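Local coordinates for protein exopolygalacturonate lyase (Vibrio vulnificus, PDB 5A29) that probably cleaves pectic polysaccharides by beta-elimination as a manganese-binding family 2 polysaccharide lyase, at residues T114-F128 and L165-A179. Numbering follows the deposited sequence. Where two conformers were deposited one is given.
Sequences TRYFMDNFIADNGLF and LYHVDPHATERYIKA
M118 CE makes the tightest apolar contact here, 3.4 Å from A172 CB, closer than usual for two carbons. The methionine chain bends at its last torsion (chi3 87°), which carries CE over the start of helix 170-184, while SD lies against D169 CB. I122 CD1 reaches the same A172 CB at 3.8 Å. Earlier along helix 105-120, V168 packs against T114 CG2 and the backbone of R115 (V168 CG1 to R115 CA 3.7 Å), and T114 CG2 lies 3.8 Å from L165 CD2.

Y176 CD1 stands 3.7 Å over one face of the F128 ring, offset toward its rim; the planes are inclined by 33°. L127 CD2 packs 3.8 Å from A179 CB.

Polar links run largely through water. One water donates to both G126 O and A172 O, and a second joins M118 O to D169 OD2. At the N-cap of helix 170-184, D169 OD1 accepts from A172 N at 3.1 Å. R175 NH2 comes within 2.9 Å of D124 O, near the guanidinium plane, and a further water links NH2 to A123 O. At G126, the last residue of the type I turn A123–G126, positive phi (105°) and the nearby R175 O and A179 CB leave little room for a side chain.

The contact sets the end of helix 105-120 against the junction of helices 162-168 and 170-184, and the turn that follows along the side of helix 170-184. Helix 88-101 adjoins T114 and L165, helix 234-250 covers I177, and Y176 OH is hydrogen-bonded to NE2 of H153, which precedes the manganese ligand E154 in sequence.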
ATOM      1  N   THR A 114     -17.599 -12.316  -1.941  1.00 25.07           N
ATOM      2  CA  THR A 114     -17.103 -12.017  -0.596  1.00 24.89           C
ATOM      3  C   THR A 114     -17.788 -12.944   0.419  1.00 28.70           C
ATOM      4  O   THR A 114     -17.121 -13.528   1.302  1.00 26.24           O
ATOM      5  CB  THR A 114     -17.300 -10.544  -0.279  1.00 25.80           C
ATOM      6  OG1 THR A 114     -16.481  -9.786  -1.223  1.00 22.52           O
ATOM      7  CG2 THR A 114     -16.818 -10.211   1.127  1.00 27.03           C
ATOM      8  N   ARG A 115     -19.097 -13.108   0.268  1.00 25.43           N
ATOM      9  CA  ARG A 115     -19.861 -13.912   1.226  1.00 28.14           C
ATOM     10  C   ARG A 115     -19.379 -15.364   1.144  1.00 28.40           C
ATOM     11  O   ARG A 115     -19.262 -16.056   2.172  1.00 31.38           O
ATOM     12  CB  ARG A 115     -21.353 -13.803   0.923  1.00 28.10           C
ATOM     13  CG  ARG A 115     -22.185 -14.313   2.090  1.00 40.47           C
ATOM     14  CD  ARG A 115     -23.654 -14.510   1.819  1.00 43.81           C
ATOM     15  NE  ARG A 115     -24.360 -13.361   1.278  1.00 48.87           N
ATOM     16  CZ  ARG A 115     -24.606 -12.231   1.929  1.00 44.29           C
ATOM     17  NH1 ARG A 115     -24.091 -12.021   3.126  1.00 49.02           N
ATOM     18  NH2 ARG A 115     -25.312 -11.283   1.341  1.00 44.75           N
ATOM     19  N   TYR A 116     -19.048 -15.850  -0.051  1.00 25.99           N
ATOM     20  CA  TYR A 116     -18.595 -17.251  -0.169  1.00 26.07           C
ATOM     21  C   TYR A 116     -17.181 -17.441   0.470  1.00 28.16           C
ATOM     22  O   TYR A 116     -16.880 -18.477   1.065  1.00 28.02           O
ATOM     23  CB  TYR A 116     -18.531 -17.657  -1.638  1.00 25.90           C
ATOM     24  CG  TYR A 116     -18.067 -19.069  -1.894  1.00 28.42           C
ATOM     25  CD1 TYR A 116     -18.974 -20.153  -1.792  1.00 31.28           C
ATOM     26  CD2 TYR A 116     -16.751 -19.339  -2.198  1.00 26.94           C
ATOM     27  CE1 TYR A 116     -18.534 -21.466  -2.032  1.00 29.68           C
ATOM     28  CE2 TYR A 116     -16.300 -20.633  -2.445  1.00 33.09           C
ATOM     29  CZ  TYR A 116     -17.203 -21.703  -2.340  1.00 38.58           C
ATOM     30  OH  TYR A 116     -16.750 -22.992  -2.555  1.00 37.75           O
ATOM     31  N   PHE A 117     -16.278 -16.493   0.188  1.00 27.24           N
ATOM     32  CA  PHE A 117     -14.969 -16.487   0.812  1.00 25.89           C
ATOM     33  C   PHE A 117     -15.110 -16.519   2.352  1.00 25.15           C
ATOM     34  O   PHE A 117     -14.477 -17.348   3.004  1.00 28.19           O
ATOM     35  CB  PHE A 117     -14.134 -15.230   0.434  1.00 25.47           C
ATOM     36  CG  PHE A 117     -12.737 -15.294   1.012  1.00 23.62           C
ATOM     37  CD1 PHE A 117     -11.768 -16.116   0.425  1.00 25.69           C
ATOM     38  CD2 PHE A 117     -12.489 -14.748   2.252  1.00 26.64           C
ATOM     39  CE1 PHE A 117     -10.483 -16.284   0.992  1.00 24.37           C
ATOM     40  CE2 PHE A 117     -11.217 -14.919   2.839  1.00 26.57           C
ATOM     41  CZ  PHE A 117     -10.225 -15.669   2.196  1.00 27.31           C
ATOM     42  N   MET A 118     -15.920 -15.619   2.898  1.00 23.99           N
ATOM     43  CA  MET A 118     -16.037 -15.479   4.339  1.00 29.84           C
ATOM     44  C   MET A 118     -16.798 -16.662   4.963  1.00 35.38           C
ATOM     45  O   MET A 118     -16.494 -17.065   6.087  1.00 31.73           O
ATOM     46  CB  MET A 118     -16.676 -14.137   4.709  1.00 28.84           C
ATOM     47  CG  MET A 118     -15.734 -12.959   4.385  1.00 36.65           C
ATOM     48  SD  MET A 118     -16.226 -11.297   4.851  1.00 48.17           S
ATOM     49  CE  MET A 118     -15.582 -11.275   6.500  1.00 43.42           C
ATOM     50  N   ASP A 119     -17.726 -17.267   4.224  1.00 34.17           N
ATOM     51  CA  ASP A 119     -18.355 -18.527   4.690  1.00 37.45           C
ATOM     52  C   ASP A 119     -17.410 -19.703   4.721  1.00 37.57           C
ATOM     53  O   ASP A 119     -17.646 -20.656   5.460  1.00 36.28           O
ATOM     54  CB  ASP A 119     -19.629 -18.895   3.878  1.00 33.36           C
ATOM     55  CG  ASP A 119     -20.762 -17.931   4.140  1.00 38.79           C
ATOM     56  OD1 ASP A 119     -20.668 -17.191   5.136  1.00 48.35           O
ATOM     57  OD2 ASP A 119     -21.731 -17.852   3.357  1.00 43.22           O
ATOM     58  N   ASN A 120     -16.342 -19.666   3.935  1.00 31.65           N
ATOM     59  CA  ASN A 120     -15.555 -20.863   3.753  1.00 28.75           C
ATOM     60  C   ASN A 120     -14.114 -20.850   4.136  1.00 31.76           C
ATOM     61  O   ASN A 120     -13.513 -21.927   4.265  1.00 31.93           O
ATOM     62  CB  ASN A 120     -15.708 -21.358   2.320  1.00 31.22           C
ATOM     63  CG  ASN A 120     -17.120 -21.855   2.054  1.00 39.80           C
ATOM     64  OD1 ASN A 120     -17.454 -22.965   2.463  1.00 39.04           O
ATOM     65  ND2 ASN A 120     -17.986 -20.989   1.530  1.00 32.57           N
ATOM     66  N   PHE A 121     -13.483 -19.668   4.146  1.00 28.58           N
ATOM     67  CA  PHE A 121     -12.022 -19.611   4.136  1.00 27.07           C
ATOM     68  C   PHE A 121     -11.457 -18.705   5.234  1.00 28.71           C
ATOM     69  O   PHE A 121     -10.479 -17.984   5.006  1.00 26.08           O
ATOM     70  CB  PHE A 121     -11.486 -19.218   2.744  1.00 30.10           C
ATOM     71  CG  PHE A 121     -11.855 -20.234   1.692  1.00 30.70           C
ATOM     72  CD1 PHE A 121     -11.230 -21.477   1.669  1.00 27.55           C
ATOM     73  CD2 PHE A 121     -12.910 -19.983   0.840  1.00 26.49           C
ATOM     74  CE1 PHE A 121     -11.607 -22.428   0.758  1.00 32.21           C
ATOM     75  CE2 PHE A 121     -13.308 -20.936  -0.084  1.00 32.71           C
ATOM     76  CZ  PHE A 121     -12.634 -22.147  -0.144  1.00 31.62           C
ATOM     77  N   ILE A 122     -12.116 -18.744   6.387  1.00 27.74           N
ATOM     78  CA  ILE A 122     -11.630 -18.143   7.603  1.00 27.57           C
ATOM     79  C   ILE A 122     -11.208 -19.210   8.610  1.00 31.50           C
ATOM     80  O   ILE A 122     -12.001 -20.110   8.928  1.00 28.97           O
ATOM     81  CB  ILE A 122     -12.739 -17.299   8.239  1.00 30.62           C
ATOM     82  CG1 ILE A 122     -13.284 -16.298   7.217  1.00 27.77           C
ATOM     83  CG2 ILE A 122     -12.183 -16.561   9.444  1.00 25.83           C
ATOM     84  CD1 ILE A 122     -14.269 -15.309   7.849  1.00 28.90           C
ATOM     85  N   ALA A 123      -9.996 -19.106   9.140  1.00 30.80           N
ATOM     86  CA  ALA A 123      -9.552 -19.977  10.259  1.00 30.56           C
ATOM     87  C   ALA A 123     -10.474 -19.900  11.483  1.00 28.55           C
ATOM     88  O   ALA A 123     -11.231 -18.903  11.666  1.00 28.08           O
ATOM     89  CB  ALA A 123      -8.127 -19.601  10.663  1.00 28.15           C
ATOM     90  N   ASP A 124     -10.376 -20.918  12.377  1.00 30.01           N
ATOM     91  CA  ASP A 124     -11.149 -20.866  13.624  1.00 35.93           C
ATOM     92  C   ASP A 124     -10.866 -19.635  14.456  1.00 31.40           C
ATOM     93  O   ASP A 124     -11.754 -19.155  15.125  1.00 35.67           O
ATOM     94  CB  ASP A 124     -10.945 -22.111  14.492  1.00 37.51           C
ATOM     95  CG  ASP A 124     -11.432 -23.365  13.821  1.00 48.19           C
ATOM     96  OD1 ASP A 124     -12.381 -23.274  12.989  1.00 45.88           O
ATOM     97  OD2 ASP A 124     -10.835 -24.430  14.097  1.00 49.81           O
ATOM     98  N   ASN A 125      -9.653 -19.075  14.359  1.00 35.26           N
ATOM     99  CA  ASN A 125      -9.276 -17.921  15.214  1.00 29.32           C
ATOM    100  C   ASN A 125      -9.712 -16.557  14.668  1.00 34.39           C
ATOM    101  O   ASN A 125      -9.575 -15.524  15.346  1.00 31.60           O
ATOM    102  CB  ASN A 125      -7.790 -17.953  15.575  1.00 29.85           C
ATOM    103  CG  ASN A 125      -6.857 -17.623  14.401  1.00 35.19           C
ATOM    104  OD1 ASN A 125      -7.300 -17.434  13.244  1.00 29.94           O
ATOM    105  ND2 ASN A 125      -5.530 -17.552  14.701  1.00 28.28           N
ATOM    106  N   GLY A 126     -10.294 -16.573  13.463  1.00 28.21           N
ATOM    107  CA  GLY A 126     -10.871 -15.355  12.865  1.00 27.17           C
ATOM    108  C   GLY A 126      -9.991 -14.786  11.730  1.00 25.14           C
ATOM    109  O   GLY A 126     -10.450 -13.918  11.003  1.00 24.35           O
ATOM    110  N   LEU A 127      -8.785 -15.321  11.551  1.00 23.81           N
ATOM    111  CA  LEU A 127      -7.875 -14.888  10.461  1.00 26.30           C
ATOM    112  C   LEU A 127      -8.325 -15.469   9.107  1.00 28.51           C
ATOM    113  O   LEU A 127      -8.577 -16.675   8.979  1.00 25.88           O
ATOM    114  CB  LEU A 127      -6.439 -15.325  10.720  1.00 24.10           C
ATOM    115  CG  LEU A 127      -5.693 -14.613  11.891  1.00 24.58           C
ATOM    116  CD1 LEU A 127      -4.316 -15.226  12.090  1.00 25.27           C
ATOM    117  CD2 LEU A 127      -5.665 -13.099  11.657  1.00 23.84           C
ATOM    118  N   PHE A 128      -8.323 -14.630   8.069  1.00 29.61           N
ATOM    119  CA  PHE A 128      -8.601 -15.124   6.722  1.00 25.51           C
ATOM    120  C   PHE A 128      -7.460 -15.953   6.219  1.00 20.45           C
ATOM    121  O   PHE A 128      -6.240 -15.598   6.380  1.00 25.38           O
ATOM    122  CB  PHE A 128      -8.828 -13.939   5.720  1.00 25.14           C
ATOM    123  CG  PHE A 128      -9.992 -13.062   6.049  1.00 27.14           C
ATOM    124  CD1 PHE A 128     -10.886 -13.378   7.069  1.00 28.58           C
ATOM    125  CD2 PHE A 128     -10.247 -11.914   5.277  1.00 29.70           C
ATOM    126  CE1 PHE A 128     -11.960 -12.551   7.358  1.00 25.38           C
ATOM    127  CE2 PHE A 128     -11.326 -11.084   5.546  1.00 29.54           C
ATOM    128  CZ  PHE A 128     -12.201 -11.408   6.593  1.00 31.07           C
ATOM    129  N   LEU A 165     -16.343  -5.237   3.433  1.00 19.96           N
ATOM    130  CA  LEU A 165     -16.310  -6.558   4.083  1.00 21.22           C
ATOM    131  C   LEU A 165     -17.316  -6.532   5.286  1.00 21.55           C
ATOM    132  O   LEU A 165     -18.029  -7.533   5.543  1.00 23.13           O
ATOM    133  CB  LEU A 165     -14.896  -6.921   4.623  1.00 21.20           C
ATOM    134  CG  LEU A 165     -13.762  -6.988   3.579  1.00 25.84           C
ATOM    135  CD1 LEU A 165     -12.394  -7.166   4.237  1.00 27.27           C
ATOM    136  CD2 LEU A 165     -13.992  -8.047   2.490  1.00 26.14           C
ATOM    137  N   TYR A 166     -17.353  -5.404   5.983  1.00 22.73           N
ATOM    138  CA  TYR A 166     -18.233  -5.226   7.152  1.00 23.66           C
ATOM    139  C   TYR A 166     -19.710  -5.291   6.680  1.00 28.00           C
ATOM    140  O   TYR A 166     -20.581  -5.873   7.328  1.00 26.26           O
ATOM    141  CB  TYR A 166     -17.962  -3.867   7.824  1.00 25.71           C
ATOM    142  CG  TYR A 166     -18.656  -3.786   9.168  1.00 27.16           C
ATOM    143  CD1 TYR A 166     -18.092  -4.382  10.293  1.00 29.21           C
ATOM    144  CD2 TYR A 166     -19.889  -3.151   9.297  1.00 29.52           C
ATOM    145  CE1 TYR A 166     -18.752  -4.344  11.520  1.00 30.30           C
ATOM    146  CE2 TYR A 166     -20.571  -3.132  10.508  1.00 29.63           C
ATOM    147  CZ  TYR A 166     -20.000  -3.760  11.605  1.00 33.29           C
ATOM    148  OH  TYR A 166     -20.654  -3.712  12.827  1.00 34.22           O
ATOM    149  N   HIS A 167     -20.000  -4.599   5.600  1.00 25.66           N
ATOM    150  CA  HIS A 167     -21.278  -4.707   4.924  1.00 29.02           C
ATOM    151  C   HIS A 167     -21.688  -6.140   4.607  1.00 27.66           C
ATOM    152  O   HIS A 167     -22.837  -6.472   4.807  1.00 27.49           O
ATOM    153  CB  HIS A 167     -21.290  -3.812   3.658  1.00 28.24           C
ATOM    154  CG  HIS A 167     -22.460  -4.047   2.750  1.00 33.65           C
ATOM    155  ND1 HIS A 167     -23.673  -3.406   2.919  1.00 41.26           N
ATOM    156  CD2 HIS A 167     -22.579  -4.782   1.613  1.00 33.84           C
ATOM    157  CE1 HIS A 167     -24.500  -3.761   1.942  1.00 36.38           C
ATOM    158  NE2 HIS A 167     -23.862  -4.600   1.139  1.00 36.78           N
ATOM    159  N   VAL A 168     -20.788  -6.991   4.129  1.00 24.94           N
ATOM    160  CA  VAL A 168     -21.143  -8.353   3.758  1.00 25.89           C
ATOM    161  C   VAL A 168     -21.291  -9.229   5.018  1.00 33.52           C
ATOM    162  O   VAL A 168     -22.272  -9.959   5.130  1.00 28.23           O
ATOM    163  CB  VAL A 168     -20.160  -8.965   2.760  1.00 24.89           C
ATOM    164  CG1 VAL A 168     -20.444 -10.445   2.513  1.00 29.19           C
ATOM    165  CG2 VAL A 168     -20.172  -8.195   1.435  1.00 25.47           C
ATOM    166  N   ASP A 169     -20.369  -9.108   5.988  1.00 29.00           N
ATOM    167  CA  ASP A 169     -20.416  -9.957   7.172  1.00 31.39           C
ATOM    168  C   ASP A 169     -19.783  -9.264   8.386  1.00 31.46           C
ATOM    169  O   ASP A 169     -18.567  -9.402   8.599  1.00 32.00           O
ATOM    170  CB  ASP A 169     -19.676 -11.248   6.844  1.00 31.41           C
ATOM    171  CG  ASP A 169     -19.796 -12.296   7.937  1.00 41.00           C
ATOM    172  OD1 ASP A 169     -20.132 -11.937   9.105  1.00 35.15           O
ATOM    173  OD2 ASP A 169     -19.463 -13.465   7.621  1.00 38.71           O
ATOM    174  N   PRO A 170     -20.566  -8.451   9.116  1.00 30.23           N
ATOM    175  CA  PRO A 170     -19.985  -7.591  10.159  1.00 30.83           C
ATOM    176  C   PRO A 170     -19.322  -8.399  11.292  1.00 29.22           C
ATOM    177  O   PRO A 170     -18.307  -7.992  11.822  1.00 25.73           O
ATOM    178  CB  PRO A 170     -21.177  -6.798  10.684  1.00 30.16           C
ATOM    179  CG  PRO A 170     -22.418  -7.484  10.127  1.00 29.72           C
ATOM    180  CD  PRO A 170     -22.001  -8.180   8.886  1.00 31.03           C
ATOM    181  N   HIS A 171     -19.819  -9.596  11.558  1.00 27.79           N
ATOM    182  CA  HIS A 171     -19.325 -10.365  12.684  1.00 31.87           C
ATOM    183  C   HIS A 171     -17.952 -10.934  12.321  1.00 28.35           C
ATOM    184  O   HIS A 171     -17.006 -10.893  13.114  1.00 27.23           O
ATOM    185  CB  HIS A 171     -20.368 -11.491  13.012  1.00 39.48           C
ATOM    186  CG  HIS A 171     -20.023 -12.338  14.189  1.00 49.33           C
ATOM    187  ND1 HIS A 171     -19.366 -13.551  14.071  1.00 54.77           N
ATOM    188  CD2 HIS A 171     -20.267 -12.169  15.513  1.00 55.52           C
ATOM    189  CE1 HIS A 171     -19.207 -14.084  15.273  1.00 51.25           C
ATOM    190  NE2 HIS A 171     -19.730 -13.259  16.166  1.00 53.02           N
ATOM    191  N   ALA A 172     -17.836 -11.482  11.116  1.00 24.94           N
ATOM    192  CA  ALA A 172     -16.560 -11.978  10.656  1.00 26.52           C
ATOM    193  C   ALA A 172     -15.500 -10.834  10.506  1.00 23.96           C
ATOM    194  O   ALA A 172     -14.310 -11.085  10.763  1.00 27.13           O
ATOM    195  CB  ALA A 172     -16.704 -12.801   9.366  1.00 27.61           C
ATOM    196  N   THR A 173     -15.942  -9.631  10.133  1.00 24.15           N
ATOM    197  CA  THR A 173     -15.013  -8.501   9.924  1.00 24.52           C
ATOM    198  C   THR A 173     -14.530  -7.969  11.260  1.00 27.46           C
ATOM    199  O   THR A 173     -13.310  -7.727  11.434  1.00 23.12           O
ATOM    200  CB  THR A 173     -15.663  -7.391   9.103  1.00 24.66           C
ATOM    201  OG1 THR A 173     -15.998  -7.984   7.837  1.00 24.96           O
ATOM    202  CG2 THR A 173     -14.632  -6.199   8.881  1.00 25.44           C
ATOM    203  N   GLU A 174     -15.452  -7.830  12.227  1.00 23.97           N
ATOM    204  CA  GLU A 174     -15.019  -7.569  13.640  0.50 24.58           C
ATOM    205  C   GLU A 174     -14.035  -8.613  14.154  1.00 24.06           C
ATOM    206  O   GLU A 174     -12.962  -8.268  14.682  1.00 24.34           O
ATOM    207  CB  GLU A 174     -16.208  -7.513  14.604  0.50 23.01           C
ATOM    208  CG  GLU A 174     -15.820  -7.256  16.062  0.50 22.40           C
ATOM    209  CD  GLU A 174     -16.957  -7.512  17.026  0.50 22.86           C
ATOM    210  OE1 GLU A 174     -18.105  -7.413  16.567  0.50 25.37           O
ATOM    211  OE2 GLU A 174     -16.711  -7.827  18.213  0.50 20.87           O
ATOM    212  N   ARG A 175     -14.373  -9.910  14.048  1.00 25.84           N
ATOM    213  CA  ARG A 175     -13.436 -10.936  14.497  1.00 25.71           C
ATOM    214  C   ARG A 175     -12.085 -10.897  13.769  1.00 26.32           C
ATOM    215  O   ARG A 175     -11.017 -11.135  14.368  1.00 24.82           O
ATOM    216  CB  ARG A 175     -13.998 -12.363  14.411  1.00 28.57           C
ATOM    217  CG  ARG A 175     -15.205 -12.600  15.345  1.00 32.07           C
ATOM    218  CD  ARG A 175     -15.841 -13.964  15.057  1.00 28.87           C
ATOM    219  NE  ARG A 175     -14.852 -15.037  14.779  1.00 33.51           N
ATOM    220  CZ  ARG A 175     -14.218 -15.768  15.691  1.00 35.66           C
ATOM    221  NH1 ARG A 175     -14.449 -15.576  16.989  1.00 37.20           N
ATOM    222  NH2 ARG A 175     -13.369 -16.709  15.300  1.00 33.03           N
ATOM    223  N   TYR A 176     -12.118 -10.632  12.471  1.00 23.27           N
ATOM    224  CA  TYR A 176     -10.867 -10.526  11.725  1.00 23.17           C
ATOM    225  C   TYR A 176      -9.923  -9.433  12.304  1.00 19.42           C
ATOM    226  O   TYR A 176      -8.754  -9.723  12.539  1.00 22.05           O
ATOM    227  CB  TYR A 176     -11.106 -10.269  10.207  1.00 21.96           C
ATOM    228  CG  TYR A 176      -9.774 -10.067   9.540  1.00 21.20           C
ATOM    229  CD1 TYR A 176      -8.937 -11.141   9.342  1.00 20.09           C
ATOM    230  CD2 TYR A 176      -9.330  -8.784   9.218  1.00 23.12           C
ATOM    231  CE1 TYR A 176      -7.685 -10.982   8.825  1.00 24.32           C
ATOM    232  CE2 TYR A 176      -8.048  -8.584   8.708  1.00 21.97           C
ATOM    233  CZ  TYR A 176      -7.246  -9.680   8.532  1.00 22.75           C
ATOM    234  OH  TYR A 176      -6.021  -9.535   7.987  1.00 24.38           O
ATOM    235  N   ILE A 177     -10.412  -8.205  12.438  1.00 19.56           N
ATOM    236  CA  ILE A 177      -9.585  -7.107  12.948  1.00 20.09           C
ATOM    237  C   ILE A 177      -9.008  -7.442  14.347  1.00 23.47           C
ATOM    238  O   ILE A 177      -7.828  -7.195  14.633  1.00 19.36           O
ATOM    239  CB  ILE A 177     -10.398  -5.796  12.964  1.00 19.71           C
ATOM    240  CG1 ILE A 177     -10.689  -5.364  11.506  1.00 20.36           C
ATOM    241  CG2 ILE A 177      -9.715  -4.664  13.738  1.00 16.84           C
ATOM    242  CD1 ILE A 177     -11.716  -4.231  11.446  1.00 15.96           C
ATOM    243  N   LYS A 178      -9.856  -7.999  15.228  1.00 20.31           N
ATOM    244  CA  LYS A 178      -9.392  -8.421  16.587  1.00 22.72           C
ATOM    245  C   LYS A 178      -8.373  -9.548  16.506  1.00 22.98           C
ATOM    246  O   LYS A 178      -7.368  -9.522  17.203  1.00 24.85           O
ATOM    247  CB  LYS A 178     -10.632  -8.816  17.445  1.00 22.42           C
ATOM    248  CG  LYS A 178     -11.479  -7.600  17.812  1.00 23.43           C
ATOM    249  CD  LYS A 178     -12.687  -8.076  18.689  1.00 24.47           C
ATOM    250  CE  LYS A 178     -13.506  -6.880  19.141  1.00 29.21           C
ATOM    251  NZ  LYS A 178     -14.678  -7.310  19.959  1.00 28.52           N
ATOM    252  N   ALA A 179      -8.547 -10.464  15.554  1.00 24.71           N
ATOM    253  CA  ALA A 179      -7.619 -11.581  15.377  1.00 23.45           C
ATOM    254  C   ALA A 179      -6.323 -11.096  14.772  1.00 22.87           C
ATOM    255  O   ALA A 179      -5.252 -11.600  15.105  1.00 22.48           O
ATOM    256  CB  ALA A 179      -8.220 -12.682  14.488  1.00 25.17           C
TER
HETATM  257  O   HOH W   1     -24.396  -9.646   3.462  1.00 54.83           O
HETATM  258  O   HOH W   2     -18.324 -15.943   8.316  1.00 45.84           O
HETATM  259  O   HOH W   3     -20.136 -14.336   5.025  1.00 45.43           O
HETATM  260  O   HOH W   4     -13.561 -18.016  12.592  1.00 36.35           O
HETATM  261  O   HOH W   5     -13.153 -13.437  10.872  1.00 25.69           O